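Local coordinates for protein sortase (Actinomyces oris, PDB 5UTT) that probably acts as a housekeeping class E sortase, a transpeptidase that cleaves sorting signals and joins surface proteins to the cell wall, at residues A[89-92]-A[93-96]. Residues are numbered along the deposited sequence; the frame is centred on the assembly and turned at random.
Sequences FRRI and DLLQ
Two bends in the Arg91 chain, at chi2 and chi3, fold its guanidinium back alongside Asp93, whose carboxylate stands between its own backbone N and carbonyl carbon (chi1 56°), a rotation that sets it beside the guanidinium, the two side chains running the same way. The grip is side-on and two-pronged: NE of Arg91 lies 2.9 Å from OD1 of Asp93, approaching the syn lone pair, while Arg91 NH2 reaches Asp93 OD2 at 2.9 Å from above the carboxylate plane. The two flat groups are therefore twisted, 37° apart, although both oxygens stay close to the guanidinium plane. Arginine suits this place because its several N-H groups can serve two carboxylates: NH1 forms a salt bridge with Glu156, which also pairs with Arg90. The backbone that carries the ion pair makes a type I turn from Phe89 to Ile92 and runs on into a short 3-10 segment, within the connection between strands 74-79 and 100-104 of the sortase beta fold. Leu94 N donates to Arg91 O (3.1 Å), and Leu95 N to Ile92 O (3.3 Å), the i to i+3 spacing of a 3-10 turn. Leu94 CD1 packs on the aliphatic CB of Arg91, 3.7 Å away. Ile92 and Leu95, branched and apolar, are buried and both touch Val165 of strand 161-174, with Ile92 CG1 and Leu95 CD1 4.3 Å apart. A water lies 2.9 Å from both Ile92 O and Leu95 O and links them.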
ATOM      1  N   PHE A  89      -2.943  -6.600  -7.255  1.00 11.61           N
ATOM      2  CA  PHE A  89      -3.605  -6.761  -5.914  1.00 11.36           C
ATOM      3  C   PHE A  89      -4.588  -7.957  -5.977  1.00 11.80           C
ATOM      4  O   PHE A  89      -5.649  -8.011  -5.323  1.00 11.52           O
ATOM      5  CB  PHE A  89      -4.327  -5.458  -5.499  1.00 11.03           C
ATOM      6  CG  PHE A  89      -3.423  -4.303  -5.102  1.00 10.68           C
ATOM      7  CD1 PHE A  89      -2.041  -4.390  -5.179  1.00 10.90           C
ATOM      8  CD2 PHE A  89      -3.975  -3.119  -4.640  1.00 10.49           C
ATOM      9  CE1 PHE A  89      -1.239  -3.344  -4.768  1.00 10.94           C
ATOM     10  CE2 PHE A  89      -3.164  -2.069  -4.243  1.00 10.36           C
ATOM     11  CZ  PHE A  89      -1.810  -2.167  -4.337  1.00 10.70           C
ATOM     12  N   ARG A  90      -4.294  -8.924  -6.857  1.00 12.53           N
ATOM     13  CA  ARG A  90      -5.203 -10.031  -7.072  1.00 13.58           C
ATOM     14  C   ARG A  90      -5.686 -10.664  -5.781  1.00 12.94           C
ATOM     15  O   ARG A  90      -6.880 -11.006  -5.659  1.00 13.27           O
ATOM     16  CB  ARG A  90      -4.496 -11.105  -7.884  1.00 14.82           C
ATOM     17  CG  ARG A  90      -5.386 -12.273  -8.252  1.00 16.32           C
ATOM     18  CD  ARG A  90      -4.539 -13.312  -8.952  1.00 17.69           C
ATOM     19  NE  ARG A  90      -5.348 -14.328  -9.565  1.00 19.06           N
ATOM     20  CZ  ARG A  90      -4.859 -15.417 -10.150  1.00 19.81           C
ATOM     21  NH1 ARG A  90      -3.542 -15.624 -10.185  1.00 20.42           N
ATOM     22  NH2 ARG A  90      -5.686 -16.298 -10.693  1.00 20.41           N
ATOM     23  N   ARG A  91      -4.762 -10.865  -4.851  1.00 12.36           N
ATOM     24  CA  ARG A  91      -5.036 -11.672  -3.681  1.00 11.57           C
ATOM     25  C   ARG A  91      -5.094 -10.767  -2.489  1.00 11.67           C
ATOM     26  O   ARG A  91      -4.700 -11.148  -1.418  1.00 11.07           O
ATOM     27  CB  ARG A  91      -4.064 -12.850  -3.533  1.00 11.76           C
ATOM     28  CG  ARG A  91      -4.314 -13.970  -4.539  1.00 11.98           C
ATOM     29  CD  ARG A  91      -5.415 -14.902  -4.046  1.00 11.97           C
ATOM     30  NE  ARG A  91      -6.782 -14.348  -4.125  1.00 12.22           N
ATOM     31  CZ  ARG A  91      -7.530 -14.334  -5.220  1.00 12.40           C
ATOM     32  NH1 ARG A  91      -7.083 -14.831  -6.392  1.00 12.87           N
ATOM     33  NH2 ARG A  91      -8.754 -13.824  -5.154  1.00 12.51           N
ATOM     34  N   ILE A  92      -5.653  -9.573  -2.698  1.00 11.51           N
ATOM     35  CA  ILE A  92      -5.917  -8.643  -1.589  1.00 11.76           C
ATOM     36  C   ILE A  92      -6.749  -9.300  -0.491  1.00 12.23           C
ATOM     37  O   ILE A  92      -6.673  -8.892   0.689  1.00 12.14           O
ATOM     38  CB  ILE A  92      -6.565  -7.355  -2.125  1.00 11.60           C
ATOM     39  CG1 ILE A  92      -6.473  -6.226  -1.076  1.00 11.67           C
ATOM     40  CG2 ILE A  92      -7.982  -7.595  -2.594  1.00 11.73           C
ATOM     41  CD1 ILE A  92      -6.742  -4.847  -1.622  1.00 11.78           C
ATOM     42  N   ASP A  93      -7.541 -10.286  -0.882  1.00 12.66           N
ATOM     43  CA  ASP A  93      -8.482 -10.985   0.021  1.00 14.04           C
ATOM     44  C   ASP A  93      -7.790 -11.907   1.024  1.00 14.80           C
ATOM     45  O   ASP A  93      -8.453 -12.405   1.924  1.00 16.16           O
ATOM     46  CB  ASP A  93      -9.542 -11.767  -0.761  1.00 15.02           C
ATOM     47  CG  ASP A  93      -8.938 -12.757  -1.744  1.00 15.99           C
ATOM     48  OD1 ASP A  93      -7.712 -12.858  -1.838  1.00 16.46           O
ATOM     49  OD2 ASP A  93      -9.719 -13.455  -2.391  1.00 17.51           O
ATOM     50  N   LEU A  94      -6.477 -12.097   0.919  1.00 14.77           N
ATOM     51  CA  LEU A  94      -5.741 -12.964   1.830  1.00 14.66           C
ATOM     52  C   LEU A  94      -5.324 -12.188   3.050  1.00 14.84           C
ATOM     53  O   LEU A  94      -4.848 -12.776   3.975  1.00 16.09           O
ATOM     54  CB  LEU A  94      -4.484 -13.539   1.195  1.00 14.76           C
ATOM     55  CG  LEU A  94      -4.665 -14.423  -0.067  1.00 15.09           C
ATOM     56  CD1 LEU A  94      -3.272 -14.835  -0.509  1.00 15.48           C
ATOM     57  CD2 LEU A  94      -5.538 -15.625   0.195  1.00 15.74           C
ATOM     58  N   LEU A  95      -5.487 -10.879   3.033  1.00 14.87           N
ATOM     59  CA  LEU A  95      -4.930 -10.052   4.101  1.00 15.63           C
ATOM     60  C   LEU A  95      -5.903 -10.025   5.268  1.00 16.30           C
ATOM     61  O   LEU A  95      -7.098  -9.686   5.128  1.00 18.13           O
ATOM     62  CB  LEU A  95      -4.632  -8.649   3.555  1.00 16.27           C
ATOM     63  CG  LEU A  95      -3.613  -8.584   2.409  1.00 17.18           C
ATOM     64  CD1 LEU A  95      -3.489  -7.200   1.826  1.00 16.91           C
ATOM     65  CD2 LEU A  95      -2.275  -9.049   2.945  1.00 18.48           C
ATOM     66  N   GLN A  96      -5.381 -10.383   6.435  1.00 16.03           N
ATOM     67  CA  GLN A  96      -6.157 -10.439   7.645  1.00 16.37           C
ATOM     68  C   GLN A  96      -5.488  -9.529   8.680  1.00 15.03           C
ATOM     69  O   GLN A  96      -4.314  -9.171   8.561  1.00 13.57           O
ATOM     70  CB  GLN A  96      -6.196 -11.895   8.135  1.00 18.22           C
ATOM     71  CG  GLN A  96      -6.643 -12.901   7.066  1.00 20.05           C
ATOM     72  CD  GLN A  96      -6.476 -14.358   7.477  1.00 22.41           C
ATOM     73  OE1 GLN A  96      -6.427 -14.686   8.653  1.00 24.50           O
ATOM     74  NE2 GLN A  96      -6.412 -15.250   6.485  1.00 23.60           N
TER
HETATM   75  O   HOH W   1      -8.344  -8.312   2.941  1.00 15.55           O